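Local coordinates for protein U4/U6 snRNA-associated-splicing factor PRP24 (Saccharomyces cerevisiae, PDB 4N0T) that binds U6 small nuclear RNA and acts as a recycling factor of the spliceosome, helping U6 and U4 snRNA to anneal, at residues L12-P17 and K46-A51; D39-L44 and V111-R116; R183-E188 and R248-S253. All coordinates share one frame; numbering follows the deposited sequence.

Interaction 1 of 3, residues L12-P17 and K46-A51; sequences LVKNLP and KNFRFA
Four backbone hydrogen bonds join L12-P17 to K46-A51. Val13 and Ala51 form an antiparallel hydrogen-bonded pair, with Val13 N to Ala51 O at 2.8 Å, and Leu16 pairs likewise with Arg49, whose N lies 2.8 Å from Leu16 O. The register slips by one between the pairs, a beta bulge at Lys14-Asn15. Apolar contacts line the face carrying Val13, Leu16 and Ala51: Leu16 CD1 reaches Ala51 CB at 3.5 Å, and helix 22-29 packs against this side. On the opposite face, the rings of Phe48 and Phe50 pack against strand 10-16. With CG between its backbone N and carbonyl carbon (chi1 66°), Phe48 swings over the bulge, CD1 3.5 Å from Asn15 N, and crosses at nearly a right angle the Asn15 amide, whose ND2 is hydrogen-bonded to Glu76 O. Lys14, fully extended, runs alongside Phe50, CG 3.7 Å from Phe50 CE1, while Phe48 CE1 sits over the rim of one Phe50 face. Cut back to alanine, Phe48 would probably no longer shield the bulge at Asn15 or fill the place beside Lys14 CE and the rim of Phe50. These central strands carry the RNP2 and RNP1 motifs of an RNA recognition motif (RRM).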
# COMPACT_ATOMS: atom_id res chain seq x y z
N LEU A 12 -22.76 10.77 -9.86
CA LEU A 12 -21.97 11.60 -10.76
C LEU A 12 -22.86 12.76 -11.19
O LEU A 12 -24.01 12.55 -11.56
CB LEU A 12 -21.61 10.79 -12.00
CG LEU A 12 -20.89 11.53 -13.12
CD1 LEU A 12 -19.53 11.97 -12.63
CD2 LEU A 12 -20.75 10.68 -14.37
N VAL A 13 -22.32 13.97 -11.12
CA VAL A 13 -23.04 15.16 -11.60
C VAL A 13 -22.26 15.70 -12.79
O VAL A 13 -21.05 15.91 -12.69
CB VAL A 13 -23.13 16.26 -10.52
CG1 VAL A 13 -23.98 17.42 -11.03
CG2 VAL A 13 -23.75 15.71 -9.25
N LYS A 14 -22.96 15.90 -13.91
CA LYS A 14 -22.33 16.47 -15.10
C LYS A 14 -22.94 17.83 -15.43
O LYS A 14 -24.12 18.06 -15.17
CB LYS A 14 -22.49 15.52 -16.29
CG LYS A 14 -21.90 16.06 -17.58
CD LYS A 14 -21.95 15.04 -18.70
CE LYS A 14 -21.23 15.59 -19.93
NZ LYS A 14 -21.25 14.61 -21.05
N ASN A 15 -22.09 18.71 -15.96
CA ASN A 15 -22.50 20.02 -16.49
C ASN A 15 -22.77 21.08 -15.43
O ASN A 15 -23.58 21.99 -15.65
CB ASN A 15 -23.69 19.92 -17.46
CG ASN A 15 -23.73 21.08 -18.44
OD1 ASN A 15 -22.67 21.53 -18.90
ND2 ASN A 15 -24.92 21.58 -18.76
N LEU A 16 -22.10 20.98 -14.29
CA LEU A 16 -22.14 22.07 -13.32
C LEU A 16 -21.43 23.29 -13.91
O LEU A 16 -20.53 23.14 -14.75
CB LEU A 16 -21.43 21.65 -12.03
CG LEU A 16 -22.16 20.59 -11.21
CD1 LEU A 16 -21.21 19.93 -10.20
CD2 LEU A 16 -23.34 21.18 -10.49
N PRO A 17 -21.83 24.49 -13.47
CA PRO A 17 -21.20 25.71 -13.98
C PRO A 17 -19.70 25.73 -13.69
O PRO A 17 -19.27 25.13 -12.71
CB PRO A 17 -21.89 26.82 -13.17
CG PRO A 17 -23.22 26.24 -12.78
CD PRO A 17 -22.94 24.77 -12.54
N LYS A 46 -12.67 22.67 -19.98
CA LYS A 46 -12.94 23.65 -18.91
C LYS A 46 -14.22 24.46 -19.09
O LYS A 46 -14.38 25.51 -18.47
CB LYS A 46 -11.75 24.60 -18.71
CG LYS A 46 -10.37 23.97 -18.85
CD LYS A 46 -9.79 23.55 -17.51
CE LYS A 46 -8.38 22.99 -17.66
NZ LYS A 46 -7.96 22.26 -16.43
N ASN A 47 -15.15 23.97 -19.91
CA ASN A 47 -16.41 24.69 -20.12
C ASN A 47 -17.46 24.43 -19.03
O ASN A 47 -18.41 25.20 -18.86
CB ASN A 47 -16.98 24.42 -21.51
CG ASN A 47 -16.88 22.95 -21.91
OD1 ASN A 47 -15.99 22.22 -21.46
ND2 ASN A 47 -17.79 22.52 -22.78
N PHE A 48 -17.28 23.33 -18.29
CA PHE A 48 -18.18 23.00 -17.19
C PHE A 48 -17.44 22.15 -16.16
O PHE A 48 -16.25 21.87 -16.32
CB PHE A 48 -19.44 22.28 -17.70
CG PHE A 48 -19.17 20.91 -18.28
CD1 PHE A 48 -19.13 19.78 -17.46
CD2 PHE A 48 -18.98 20.75 -19.64
CE1 PHE A 48 -18.89 18.52 -18.00
CE2 PHE A 48 -18.75 19.51 -20.18
CZ PHE A 48 -18.70 18.38 -19.36
N ARG A 49 -18.12 21.75 -15.09
CA ARG A 49 -17.47 20.88 -14.11
C ARG A 49 -18.25 19.60 -13.83
O ARG A 49 -19.48 19.57 -13.93
CB ARG A 49 -17.21 21.63 -12.80
CG ARG A 49 -16.41 22.91 -12.99
CD ARG A 49 -15.84 23.42 -11.68
NE ARG A 49 -14.50 22.90 -11.43
CZ ARG A 49 -13.83 23.06 -10.29
NH1 ARG A 49 -14.38 23.72 -9.29
NH2 ARG A 49 -12.61 22.55 -10.15
N PHE A 50 -17.51 18.55 -13.48
CA PHE A 50 -18.11 17.30 -13.01
C PHE A 50 -18.02 17.29 -11.49
O PHE A 50 -17.14 17.94 -10.90
CB PHE A 50 -17.31 16.10 -13.50
CG PHE A 50 -17.43 15.81 -14.97
CD1 PHE A 50 -18.49 15.05 -15.46
CD2 PHE A 50 -16.45 16.25 -15.86
CE1 PHE A 50 -18.58 14.74 -16.82
CE2 PHE A 50 -16.53 15.94 -17.21
CZ PHE A 50 -17.60 15.19 -17.69
N ALA A 51 -18.91 16.55 -10.83
CA ALA A 51 -18.77 16.28 -9.40
C ALA A 51 -19.04 14.82 -9.09
O ALA A 51 -19.89 14.18 -9.72
CB ALA A 51 -19.70 17.17 -8.58

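Interaction 2 of 3, residues D39-L44 and V111-R116; sequences DVADSL and VALSIR. With nucleotides of chain B.
Asp39 OD2 touches Ser114 CB and is tied to Ser114 OG through water 1, which donates to OD2 at 2.7 Å and lies 2.6 Å from the serine hydroxyl. The same carboxylate oxygen has weaker partners in its own domain, a weak hydrogen bond to His37 and a long ion pair with Arg52. This is a junction between two RRM domains: strand 35-42, at the edge of the first sheet, faces strand 112-116, at the edge of the second. Their touching parts run 167° apart, yet no direct hydrogen bond links the two segments, so the sheets do not merge.

At the base of the same side chain, Asp39 CB comes within 3.2 Å of Leu113 O. The chain turns a corner here, and Leu113 and Ser114 together face Asp132 in a classic beta bulge. Farther along, the joint is apolar. With CG1 anti to the backbone N (chi1 174°), the two methyls of Val111 straddle Asp42 O, CG1 going on to Ala41 CB at 3.9 Å and CG2 to Leu44 CG at 3.8 Å. Leu113 CD2 also touches Ala41 CB and packs on Phe50.

Ser114 OG links the junction to RNA, since it accepts a 2.9 Å bond from Arg116 NH1, nearly within the guanidinium plane. Asp132 holds NH1 as well, through a salt bridge, and the two partners together probably fix the rotation of the group. The edge formed by NE and NH2 reads the Hoogsteen side of a guanine: Arg116 NE donates to N7 of G21 of chain B at 2.9 Å and 167°, while Arg116 NH2 donates to its O6 at 2.9 Å.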
# COMPACT_ATOMS: atom_id res chain seq x y z
N ASP A 39 -16.06 15.47 -4.62
CA ASP A 39 -14.96 15.89 -5.49
C ASP A 39 -15.51 16.65 -6.69
O ASP A 39 -16.53 16.27 -7.25
CB ASP A 39 -14.18 14.68 -5.99
CG ASP A 39 -13.49 13.93 -4.87
OD1 ASP A 39 -12.52 14.48 -4.31
OD2 ASP A 39 -13.92 12.80 -4.56
N VAL A 40 -14.85 17.75 -7.07
CA VAL A 40 -15.21 18.49 -8.27
C VAL A 40 -14.00 18.51 -9.21
O VAL A 40 -12.86 18.64 -8.75
CB VAL A 40 -15.65 19.93 -7.94
CG1 VAL A 40 -16.08 20.68 -9.20
CG2 VAL A 40 -16.80 19.92 -6.94
N ALA A 41 -14.23 18.34 -10.51
CA ALA A 41 -13.15 18.36 -11.50
C ALA A 41 -13.61 19.13 -12.73
O ALA A 41 -14.78 19.06 -13.11
CB ALA A 41 -12.75 16.96 -11.89
N ASP A 42 -12.68 19.83 -13.37
CA ASP A 42 -12.98 20.52 -14.61
C ASP A 42 -13.23 19.53 -15.73
O ASP A 42 -12.62 18.45 -15.77
CB ASP A 42 -11.80 21.41 -15.02
CG ASP A 42 -11.67 22.65 -14.16
OD1 ASP A 42 -12.65 23.04 -13.49
OD2 ASP A 42 -10.57 23.25 -14.18
N SER A 43 -14.12 19.88 -16.65
CA SER A 43 -14.25 19.11 -17.88
C SER A 43 -12.95 19.27 -18.68
O SER A 43 -12.12 20.12 -18.36
CB SER A 43 -15.42 19.60 -18.71
OG SER A 43 -15.17 20.92 -19.17
N LEU A 44 -12.80 18.45 -19.72
CA LEU A 44 -11.59 18.44 -20.54
C LEU A 44 -11.26 19.82 -21.10
O LEU A 44 -10.10 20.24 -21.10
CB LEU A 44 -11.75 17.45 -21.70
CG LEU A 44 -11.46 15.99 -21.40
CD1 LEU A 44 -11.76 15.11 -22.60
CD2 LEU A 44 -10.00 15.84 -20.98
N VAL A 111 -10.53 12.73 -17.70
CA VAL A 111 -10.73 13.47 -16.46
C VAL A 111 -10.82 12.48 -15.30
O VAL A 111 -11.52 11.48 -15.41
CB VAL A 111 -12.04 14.27 -16.52
CG1 VAL A 111 -12.33 14.94 -15.17
CG2 VAL A 111 -11.97 15.31 -17.65
N ALA A 112 -10.09 12.74 -14.22
CA ALA A 112 -10.17 11.90 -13.02
C ALA A 112 -10.88 12.64 -11.91
O ALA A 112 -10.52 13.78 -11.56
CB ALA A 112 -8.78 11.49 -12.56
N LEU A 113 -11.90 12.00 -11.34
CA LEU A 113 -12.64 12.61 -10.23
C LEU A 113 -12.04 12.31 -8.86
O LEU A 113 -12.09 13.16 -7.96
CB LEU A 113 -14.09 12.14 -10.27
CG LEU A 113 -14.98 12.81 -11.31
CD1 LEU A 113 -16.20 11.96 -11.57
CD2 LEU A 113 -15.39 14.17 -10.79
N SER A 114 -11.48 11.12 -8.68
CA SER A 114 -11.02 10.71 -7.36
C SER A 114 -9.95 9.64 -7.53
O SER A 114 -10.11 8.74 -8.35
CB SER A 114 -12.19 10.16 -6.54
OG SER A 114 -11.75 9.62 -5.29
N ILE A 115 -8.86 9.78 -6.78
CA ILE A 115 -7.81 8.77 -6.78
C ILE A 115 -7.57 8.42 -5.33
O ILE A 115 -7.26 9.28 -4.51
CB ILE A 115 -6.53 9.32 -7.45
CG1 ILE A 115 -6.81 9.67 -8.91
CG2 ILE A 115 -5.41 8.27 -7.43
CD1 ILE A 115 -5.73 10.56 -9.53
N ARG A 116 -7.71 7.14 -5.00
CA ARG A 116 -7.70 6.71 -3.60
C ARG A 116 -6.65 5.65 -3.37
O ARG A 116 -6.67 4.61 -4.00
CB ARG A 116 -9.09 6.16 -3.23
CG ARG A 116 -10.20 7.22 -3.45
CD ARG A 116 -11.58 6.71 -3.03
NE ARG A 116 -12.12 5.63 -3.84
CZ ARG A 116 -12.79 5.78 -4.98
NH1 ARG A 116 -12.98 7.00 -5.52
NH2 ARG A 116 -13.26 4.71 -5.60
P G B 21 -8.73 -4.44 0.16
OP1 G B 21 -7.81 -5.39 0.85
OP2 G B 21 -10.17 -4.49 0.58
O5' G B 21 -8.17 -2.97 0.34
C5' G B 21 -8.73 -1.89 -0.40
C4' G B 21 -8.25 -0.56 0.12
O4' G B 21 -8.67 0.47 -0.81
C3' G B 21 -8.83 -0.14 1.46
O3' G B 21 -7.96 0.86 1.97
C2' G B 21 -10.12 0.55 1.02
O2' G B 21 -10.69 1.38 2.01
C1' G B 21 -9.59 1.34 -0.17
N9 G B 21 -10.57 1.74 -1.17
C8 G B 21 -10.68 3.02 -1.62
N7 G B 21 -11.58 3.14 -2.55
C5 G B 21 -12.07 1.87 -2.73
C6 G B 21 -13.05 1.41 -3.64
O6 G B 21 -13.72 2.08 -4.46
N1 G B 21 -13.26 0.04 -3.50
C2 G B 21 -12.57 -0.78 -2.64
N2 G B 21 -12.89 -2.08 -2.66
N3 G B 21 -11.65 -0.36 -1.79
C4 G B 21 -11.44 0.97 -1.89
O HOH W 1 -12.03 11.33 -3.38
O HOH W 2 -9.96 14.33 -5.60
O HOH W 3 -10.95 15.82 -8.34

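Interaction 3 of 3, residues R183-E188 and R248-S253; sequences RNLSTE and REISVS. With nucleotides of chain B.
In the RNA-binding site on the sheet of the third RRM, Arg183 and Ser251 form an antiparallel hydrogen-bonded pair, with Arg183 N to Ser251 O at 2.8 Å and a return bond from Ser251 N. Both side chains rise on the same face and meet A62 of chain B. The guanidinium of Arg183 lies against the purine, whose C5 sits 3.3 Å above its plane and over its centre; a bend at chi3 (-73°) helps turn the group onto the base. Water 4 bridges Arg183 NE and Ser253 OG. Ser251 OG approaches A62 N3 to 2.8 Å, although its proton has another acceptor within reach.

Asn184 uses both ends of its amide on RNA. ND2 donates to O2 of C63 of chain B at 2.9 Å, and OD1 takes a weak bond from N6 of A11 of chain B. Water 6 also joins ND2 to Glu249 O and Ser251 OG, so the protein helps set the orientation of the amide. The backbone of Asn184 has a positive phi (69°) in a G1 beta bulge, where it and Leu185 both face Cys222.

Bent at chi2 and chi3, Arg248 brings its guanidinium to the Asn184 and Ser186 backbone. Its NH1 donates to Asn184 O at 3.0 Å from well above the carbonyl plane and also binds Asn220 O, while Ser186 CB rests over one guanidinium face. Away from the RNA, Leu185 CD2 meets Ile250 CG2 at 3.9 Å. RNA laid across the sheet face is typical of RRMs, although here an arginine lies against the base instead of the usual aromatic residue.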
# COMPACT_ATOMS: atom_id res chain seq x y z
N ARG A 183 13.24 -25.65 10.02
CA ARG A 183 14.45 -25.01 10.52
C ARG A 183 15.35 -26.02 11.19
O ARG A 183 14.89 -27.07 11.63
CB ARG A 183 14.10 -23.87 11.51
CG ARG A 183 13.47 -22.67 10.80
CD ARG A 183 13.02 -21.58 11.78
NE ARG A 183 11.82 -21.95 12.54
CZ ARG A 183 11.08 -21.07 13.21
NH1 ARG A 183 11.44 -19.79 13.23
NH2 ARG A 183 10.01 -21.47 13.88
N ASN A 184 16.63 -25.67 11.24
CA ASN A 184 17.67 -26.45 11.90
C ASN A 184 17.98 -27.76 11.22
O ASN A 184 18.40 -28.72 11.86
CB ASN A 184 17.34 -26.67 13.38
CG ASN A 184 17.41 -25.39 14.18
OD1 ASN A 184 18.03 -24.40 13.74
ND2 ASN A 184 16.75 -25.39 15.35
N LEU A 185 17.79 -27.80 9.90
CA LEU A 185 18.30 -28.93 9.14
C LEU A 185 19.82 -28.86 9.13
O LEU A 185 20.39 -27.78 9.21
CB LEU A 185 17.79 -28.83 7.70
CG LEU A 185 16.29 -29.09 7.48
CD1 LEU A 185 15.86 -28.50 6.12
CD2 LEU A 185 15.99 -30.58 7.53
N SER A 186 20.49 -30.01 9.04
CA SER A 186 21.93 -29.98 8.78
C SER A 186 22.13 -29.83 7.28
O SER A 186 21.19 -30.05 6.51
CB SER A 186 22.57 -31.28 9.23
OG SER A 186 21.98 -32.38 8.57
N THR A 187 23.34 -29.50 6.84
CA THR A 187 23.62 -29.43 5.40
C THR A 187 23.35 -30.76 4.72
O THR A 187 22.81 -30.80 3.62
CB THR A 187 25.05 -28.97 5.09
OG1 THR A 187 25.98 -29.81 5.78
CG2 THR A 187 25.26 -27.51 5.50
N GLU A 188 23.70 -31.86 5.39
CA GLU A 188 23.44 -33.20 4.86
C GLU A 188 21.95 -33.43 4.58
O GLU A 188 21.59 -34.10 3.61
CB GLU A 188 24.00 -34.28 5.80
CG GLU A 188 23.17 -35.56 5.86
CD GLU A 188 23.99 -36.78 6.28
OE1 GLU A 188 24.57 -36.77 7.39
OE2 GLU A 188 24.03 -37.76 5.50
N ARG A 248 19.19 -35.19 13.65
CA ARG A 248 18.95 -33.78 13.86
C ARG A 248 17.49 -33.54 14.24
O ARG A 248 16.58 -34.02 13.56
CB ARG A 248 19.34 -33.03 12.58
CG ARG A 248 19.21 -31.54 12.65
CD ARG A 248 20.14 -30.91 13.68
NE ARG A 248 21.55 -30.82 13.27
CZ ARG A 248 22.09 -29.76 12.65
NH1 ARG A 248 21.33 -28.72 12.30
NH2 ARG A 248 23.38 -29.75 12.36
N GLU A 249 17.25 -32.84 15.35
CA GLU A 249 15.89 -32.48 15.70
C GLU A 249 15.53 -31.23 14.93
O GLU A 249 16.18 -30.19 15.07
CB GLU A 249 15.76 -32.19 17.19
CG GLU A 249 14.38 -31.73 17.60
CD GLU A 249 14.27 -31.42 19.08
OE1 GLU A 249 14.85 -32.16 19.90
OE2 GLU A 249 13.58 -30.44 19.42
N ILE A 250 14.49 -31.34 14.10
CA ILE A 250 14.05 -30.22 13.26
C ILE A 250 12.88 -29.45 13.86
O ILE A 250 12.13 -29.97 14.69
CB ILE A 250 13.68 -30.72 11.85
CG1 ILE A 250 12.52 -31.73 11.90
CG2 ILE A 250 14.92 -31.35 11.17
CD1 ILE A 250 11.93 -32.08 10.53
N SER A 251 12.72 -28.20 13.43
CA SER A 251 11.56 -27.40 13.80
C SER A 251 10.71 -27.25 12.55
O SER A 251 11.24 -27.09 11.45
CB SER A 251 11.97 -26.00 14.29
OG SER A 251 12.62 -26.09 15.55
N VAL A 252 9.40 -27.31 12.73
CA VAL A 252 8.46 -27.14 11.63
C VAL A 252 7.34 -26.23 12.10
O VAL A 252 6.74 -26.45 13.16
CB VAL A 252 7.85 -28.50 11.18
CG1 VAL A 252 6.96 -28.29 9.96
CG2 VAL A 252 8.95 -29.51 10.87
N SER A 253 7.06 -25.21 11.30
CA SER A 253 6.07 -24.21 11.69
C SER A 253 5.45 -23.66 10.43
O SER A 253 6.03 -23.79 9.35
CB SER A 253 6.75 -23.09 12.46
OG SER A 253 7.72 -22.43 11.64
P A B 62 6.09 -19.99 18.77
OP1 A B 62 7.05 -19.62 17.69
OP2 A B 62 4.65 -20.19 18.44
O5' A B 62 6.59 -21.33 19.46
C5' A B 62 7.94 -21.47 19.88
C4' A B 62 8.55 -22.73 19.32
O4' A B 62 8.81 -22.57 17.90
C3' A B 62 9.90 -23.13 19.91
O3' A B 62 9.76 -23.87 21.12
C2' A B 62 10.53 -23.95 18.79
O2' A B 62 9.97 -25.25 18.76
C1' A B 62 10.03 -23.18 17.56
N9 A B 62 10.95 -22.10 17.14
C8 A B 62 10.73 -20.76 17.32
N7 A B 62 11.68 -19.99 16.85
C5 A B 62 12.60 -20.90 16.32
C6 A B 62 13.83 -20.71 15.68
N6 A B 62 14.38 -19.52 15.44
N1 A B 62 14.49 -21.83 15.27
C2 A B 62 13.94 -23.01 15.50
N3 A B 62 12.78 -23.32 16.10
C4 A B 62 12.15 -22.20 16.49
P A B 11 24.84 -21.01 11.31
OP1 A B 11 23.73 -21.96 11.57
OP2 A B 11 25.92 -21.41 10.37
O5' A B 11 24.26 -19.60 10.89
C5' A B 11 23.81 -19.34 9.57
C4' A B 11 22.70 -18.32 9.56
O4' A B 11 21.49 -18.95 10.05
C3' A B 11 22.92 -17.09 10.44
O3' A B 11 22.25 -15.97 9.86
C2' A B 11 22.19 -17.46 11.73
O2' A B 11 21.76 -16.35 12.48
C1' A B 11 21.00 -18.24 11.17
N9 A B 11 20.39 -19.23 12.06
C8 A B 11 20.85 -20.48 12.36
N7 A B 11 20.04 -21.16 13.13
C5 A B 11 18.96 -20.32 13.33
C6 A B 11 17.76 -20.46 14.04
N6 A B 11 17.43 -21.57 14.72
N1 A B 11 16.89 -19.43 14.04
C2 A B 11 17.22 -18.32 13.35
N3 A B 11 18.32 -18.07 12.63
C4 A B 11 19.16 -19.12 12.66
P C B 63 10.84 -23.74 22.30
OP1 C B 63 10.37 -24.60 23.40
OP2 C B 63 11.18 -22.31 22.52
O5' C B 63 12.14 -24.42 21.69
C5' C B 63 12.13 -25.78 21.30
C4' C B 63 13.41 -26.14 20.62
O4' C B 63 13.54 -25.41 19.37
C3' C B 63 14.68 -25.77 21.37
O3' C B 63 14.97 -26.64 22.45
C2' C B 63 15.71 -25.77 20.26
O2' C B 63 16.05 -27.10 19.91
C1' C B 63 14.91 -25.16 19.11
N1 C B 63 15.11 -23.69 18.99
C2 C B 63 16.26 -23.23 18.33
O2 C B 63 17.05 -24.10 17.90
N3 C B 63 16.48 -21.90 18.19
C4 C B 63 15.58 -21.03 18.68
N4 C B 63 15.80 -19.73 18.53
C5 C B 63 14.40 -21.47 19.35
C6 C B 63 14.20 -22.79 19.48
O HOH W 4 10.15 -24.03 11.82
O HOH W 5 8.59 -24.37 14.84
O HOH W 6 15.11 -27.64 16.02

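In the fold
Interactions 1 and 2 are neighbours, their centres 10 Å apart, and their segments alternate along the chain. They share the first RRM sheet, in which strands 35-42 and 49-55 lie side by side, and meet directly where Arg49 NE forms a salt bridge with Asp42 OD1. Interaction 1 thus lies within that sheet, and interaction 2 joins its edge to the second RRM. Interaction 3 follows later in the chain, in the third RRM across the chain's centre, about 66 Å and 56 Å from interactions 1 and 2 between centres. Interactions 2 and 3 therefore place RNA-contacting residues in separate domains, spreading the protein's grip over distant parts of U6 RNA.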